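Local coordinates for protein alanine racemase (PDB 3HUR) that belongs to the alanine racemase family and pairs an N-terminal TIM-barrel domain with a C-terminal domain of the alanine racemase type, at residues A89-Y92 against S93-K96; L110-L113 against Q114-D118. One frame throughout, in Å; residues are numbered along the deposited sequence.

Contact 1 of 2, residues A89-Y92 against S93-K96; sequences AWDY and SDLK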
# COMPACT_ATOMS: atom_id res chain seq x y z
N ALA A 89 -3.98 29.18 19.01
CA ALA A 89 -3.78 29.12 20.43
C ALA A 89 -4.17 30.48 21.06
O ALA A 89 -3.78 31.54 20.58
CB ALA A 89 -2.33 28.76 20.72
N TRP A 90 -4.98 30.42 22.12
CA TRP A 90 -5.43 31.60 22.80
C TRP A 90 -5.95 31.32 24.19
O TRP A 90 -6.80 32.05 24.68
CB TRP A 90 -6.49 32.33 21.94
CG TRP A 90 -7.60 31.47 21.53
CD1 TRP A 90 -8.55 30.94 22.34
CD2 TRP A 90 -7.89 31.03 20.21
NE1 TRP A 90 -9.42 30.17 21.59
CE2 TRP A 90 -9.03 30.21 20.28
CE3 TRP A 90 -7.29 31.22 18.97
CZ2 TRP A 90 -9.60 29.60 19.17
CZ3 TRP A 90 -7.84 30.60 17.85
CH2 TRP A 90 -8.98 29.80 17.96
N ASP A 91 -5.45 30.27 24.84
CA ASP A 91 -5.85 29.94 26.22
C ASP A 91 -5.40 31.03 27.14
O ASP A 91 -4.25 31.41 27.14
CB ASP A 91 -5.19 28.65 26.72
CG ASP A 91 -5.91 27.40 26.27
OD1 ASP A 91 -7.14 27.46 26.01
OD2 ASP A 91 -5.22 26.35 26.20
N TYR A 92 -6.31 31.49 27.98
CA TYR A 92 -5.99 32.53 28.95
C TYR A 92 -4.87 32.11 29.87
O TYR A 92 -4.16 32.96 30.42
CB TYR A 92 -7.20 32.82 29.82
CG TYR A 92 -8.36 33.55 29.16
CD1 TYR A 92 -8.20 34.24 27.96
CD2 TYR A 92 -9.60 33.58 29.78
CE1 TYR A 92 -9.28 34.93 27.40
CE2 TYR A 92 -10.67 34.26 29.23
CZ TYR A 92 -10.50 34.94 28.05
OH TYR A 92 -11.57 35.60 27.52
N SER A 93 -4.74 30.80 30.07
CA SER A 93 -3.68 30.24 30.89
C SER A 93 -2.30 30.34 30.24
O SER A 93 -1.30 30.26 30.94
CB SER A 93 -4.01 28.77 31.23
OG SER A 93 -4.13 27.97 30.07
N ASP A 94 -2.22 30.52 28.92
CA ASP A 94 -0.90 30.68 28.25
C ASP A 94 -0.49 32.13 28.09
O ASP A 94 0.59 32.42 27.51
CB ASP A 94 -0.88 29.98 26.89
CG ASP A 94 -0.99 28.45 27.00
OD1 ASP A 94 -0.09 27.81 27.57
OD2 ASP A 94 -1.99 27.89 26.49
N LEU A 95 -1.30 33.04 28.61
CA LEU A 95 -1.06 34.48 28.47
C LEU A 95 0.37 34.88 28.79
O LEU A 95 0.99 35.63 28.03
CB LEU A 95 -2.06 35.32 29.29
CG LEU A 95 -3.20 35.99 28.49
CD1 LEU A 95 -3.68 35.10 27.33
CD2 LEU A 95 -4.38 36.42 29.36
N LYS A 96 0.90 34.31 29.87
CA LYS A 96 2.26 34.59 30.31
C LYS A 96 3.25 34.11 29.29
O LYS A 96 4.24 34.78 28.99
CB LYS A 96 2.54 33.92 31.67
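Asp91 opens a tight turn in which its backbone O accepts a hydrogen bond from Asp94 N at 2.8 Å. The backbone angles of Tyr92 and Ser93 are those of a turn close to type I. The side chains of Asp91 and Asp94 lie side by side and point the same way. Their carboxylate planes are only 24° apart, and OD2 of Asp91 is 3.6 Å from OD2 of Asp94. Two carboxylates this close would probably make one of them hold a proton more readily. OD2 of Asp94 also lies 3.3 Å from CB of Asp91. On the same methylene, Ser93 OG makes a further contact, 3.6 Å from Asp91 CB.

Tyr92 continues with a second, overlapping turn. Its O accepts a weak bond from Leu95 N at 3.4 Å. The side chain of Leu95 packs around this oxygen, with Leu95 CB 3.4 Å from Tyr92 O. The Tyr92 side chain starts out away from residues 93-96. With CG anti to the carbonyl carbon (chi1 -71°), its hydroxyl ends at a hydrogen bond with Trp112 O. Its side chain also touches Asn115, Leu116 and Pro117, and its ring meets that of Trp112 with the planes at about 50°.

The two turns lead the loop that follows strand 84-86 into helix 95-100. They lie at the surface of the TIM barrel, where Trp90, just before the turns, packs on Leu3 of the second subunit. Tyr92 reaches across to the end of helix 110-114, beyond the next strand, 103-107.

Contact 2 of 2, residues L110-L113 against Q114-D118; sequences LAWL and QNLPD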
# COMPACT_ATOMS: atom_id res chain seq x y z
N LEU A 110 -15.47 38.09 20.10
CA LEU A 110 -15.72 39.22 21.01
C LEU A 110 -15.78 38.78 22.47
O LEU A 110 -15.20 39.44 23.34
CB LEU A 110 -16.99 40.00 20.65
CG LEU A 110 -17.17 41.34 21.40
CD1 LEU A 110 -16.08 42.32 21.04
CD2 LEU A 110 -18.55 41.96 21.15
N ALA A 111 -16.45 37.68 22.75
CA ALA A 111 -16.49 37.18 24.13
C ALA A 111 -15.08 37.06 24.77
O ALA A 111 -14.83 37.52 25.90
CB ALA A 111 -17.24 35.85 24.19
N TRP A 112 -14.16 36.47 24.00
CA TRP A 112 -12.78 36.25 24.43
C TRP A 112 -12.10 37.55 24.87
O TRP A 112 -11.39 37.58 25.86
CB TRP A 112 -11.98 35.57 23.29
CG TRP A 112 -10.53 35.26 23.61
CD1 TRP A 112 -10.02 34.06 24.01
CD2 TRP A 112 -9.41 36.17 23.57
NE1 TRP A 112 -8.67 34.16 24.21
CE2 TRP A 112 -8.28 35.45 23.96
CE3 TRP A 112 -9.28 37.52 23.27
CZ2 TRP A 112 -7.03 36.02 24.04
CZ3 TRP A 112 -8.04 38.09 23.34
CH2 TRP A 112 -6.92 37.34 23.72
N LEU A 113 -12.31 38.61 24.10
CA LEU A 113 -11.74 39.96 24.39
C LEU A 113 -12.36 40.59 25.61
O LEU A 113 -11.67 41.21 26.40
CB LEU A 113 -11.95 40.92 23.22
CG LEU A 113 -10.77 41.22 22.31
CD1 LEU A 113 -11.17 42.31 21.29
CD2 LEU A 113 -9.56 41.64 23.12
N GLN A 114 -13.67 40.46 25.73
CA GLN A 114 -14.39 41.06 26.85
C GLN A 114 -13.97 40.42 28.15
O GLN A 114 -13.84 41.12 29.15
CB GLN A 114 -15.92 40.93 26.69
CG GLN A 114 -16.47 41.71 25.51
CD GLN A 114 -17.87 41.27 25.11
OE1 GLN A 114 -18.37 40.23 25.56
NE2 GLN A 114 -18.50 42.04 24.24
N ASN A 115 -13.74 39.11 28.13
CA ASN A 115 -13.39 38.34 29.34
C ASN A 115 -11.88 38.17 29.54
O ASN A 115 -11.46 37.46 30.47
CB ASN A 115 -14.06 36.95 29.32
CG ASN A 115 -15.60 37.02 29.30
OD1 ASN A 115 -16.24 37.45 30.27
ND2 ASN A 115 -16.19 36.59 28.20
N LEU A 116 -11.07 38.80 28.69
CA LEU A 116 -9.63 38.86 28.95
C LEU A 116 -9.40 39.12 30.42
O LEU A 116 -9.96 40.07 30.95
CB LEU A 116 -8.98 39.99 28.18
CG LEU A 116 -8.24 39.60 26.92
CD1 LEU A 116 -7.40 40.79 26.52
CD2 LEU A 116 -7.38 38.38 27.14
N PRO A 117 -8.60 38.28 31.08
CA PRO A 117 -8.26 38.65 32.44
C PRO A 117 -7.17 39.70 32.50
O PRO A 117 -6.68 40.17 31.47
CB PRO A 117 -7.77 37.32 33.06
CG PRO A 117 -7.38 36.50 31.95
CD PRO A 117 -8.29 36.87 30.81
N ASP A 118 -6.78 40.08 33.71
CA ASP A 118 -5.73 41.05 33.89
C ASP A 118 -4.37 40.38 33.68
O ASP A 118 -4.19 39.22 34.03
CB ASP A 118 -5.85 41.70 35.28
CG ASP A 118 -6.85 42.88 35.29
OD1 ASP A 118 -6.84 43.65 34.30
OD2 ASP A 118 -7.63 43.04 36.28
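Gln114 N and Asn115 N make helical backbone bonds, to Leu110 O (3.0 Å) and Ala111 O (2.9 Å) respectively. Leu116 N makes a weak bond of 3.4 Å to Leu113 O, and from Leu116 the chain is extended.

Asn115 adds its side chain to this ending. Its CG is anti to the carbonyl carbon (chi1 -61°), which folds the amide back over the last turn. ND2 of Asn115 makes a weak, bent bond of 2.8 Å to Ala111 O, which thus takes both a backbone and a side-chain donor.

The extended Gln114 side chain passes obliquely over Leu110 and runs past Leu110 O. Its NE2 is 3.1 Å from Leu110 CD2, which is short for such a pair, so the exact placing of the amide is doubtful.

Leu116 CD2 sits over one face of Trp112 in a CH-pi contact. Leu116 CD2 lies 3.9 Å from the centroid of the Trp112 six-membered ring, 24° off its normal. Trp112 NE1 is hydrogen-bonded to Trp90 O. Leu116 CD1 meets Leu113 CD2 at 4.1 Å, the two side chains running alongside each other.

This is the C-terminal end of a short helix in a beta-alpha-beta unit of a TIM barrel, between parallel strands 103-107 and 123-128.

Overall arrangement
Contact 1 comes first along the chain and is complete before contact 2 begins. Their centres are about 12 Å apart, and strand 103-107 lies between them in sequence. Both belong to the N-terminal TIM-barrel domain and lie on the same side of the chain's centre. Contact 1 starts helix 95-100, and contact 2 ends helix 110-114, so they belong to successive beta-alpha units of the barrel. They touch directly. Probable hydrogen bonds and aromatic packing join the loop of residues 89-92 to residues 112-116. Neighbouring units are thus tied together outside the parallel sheet, well away from the chain's centre.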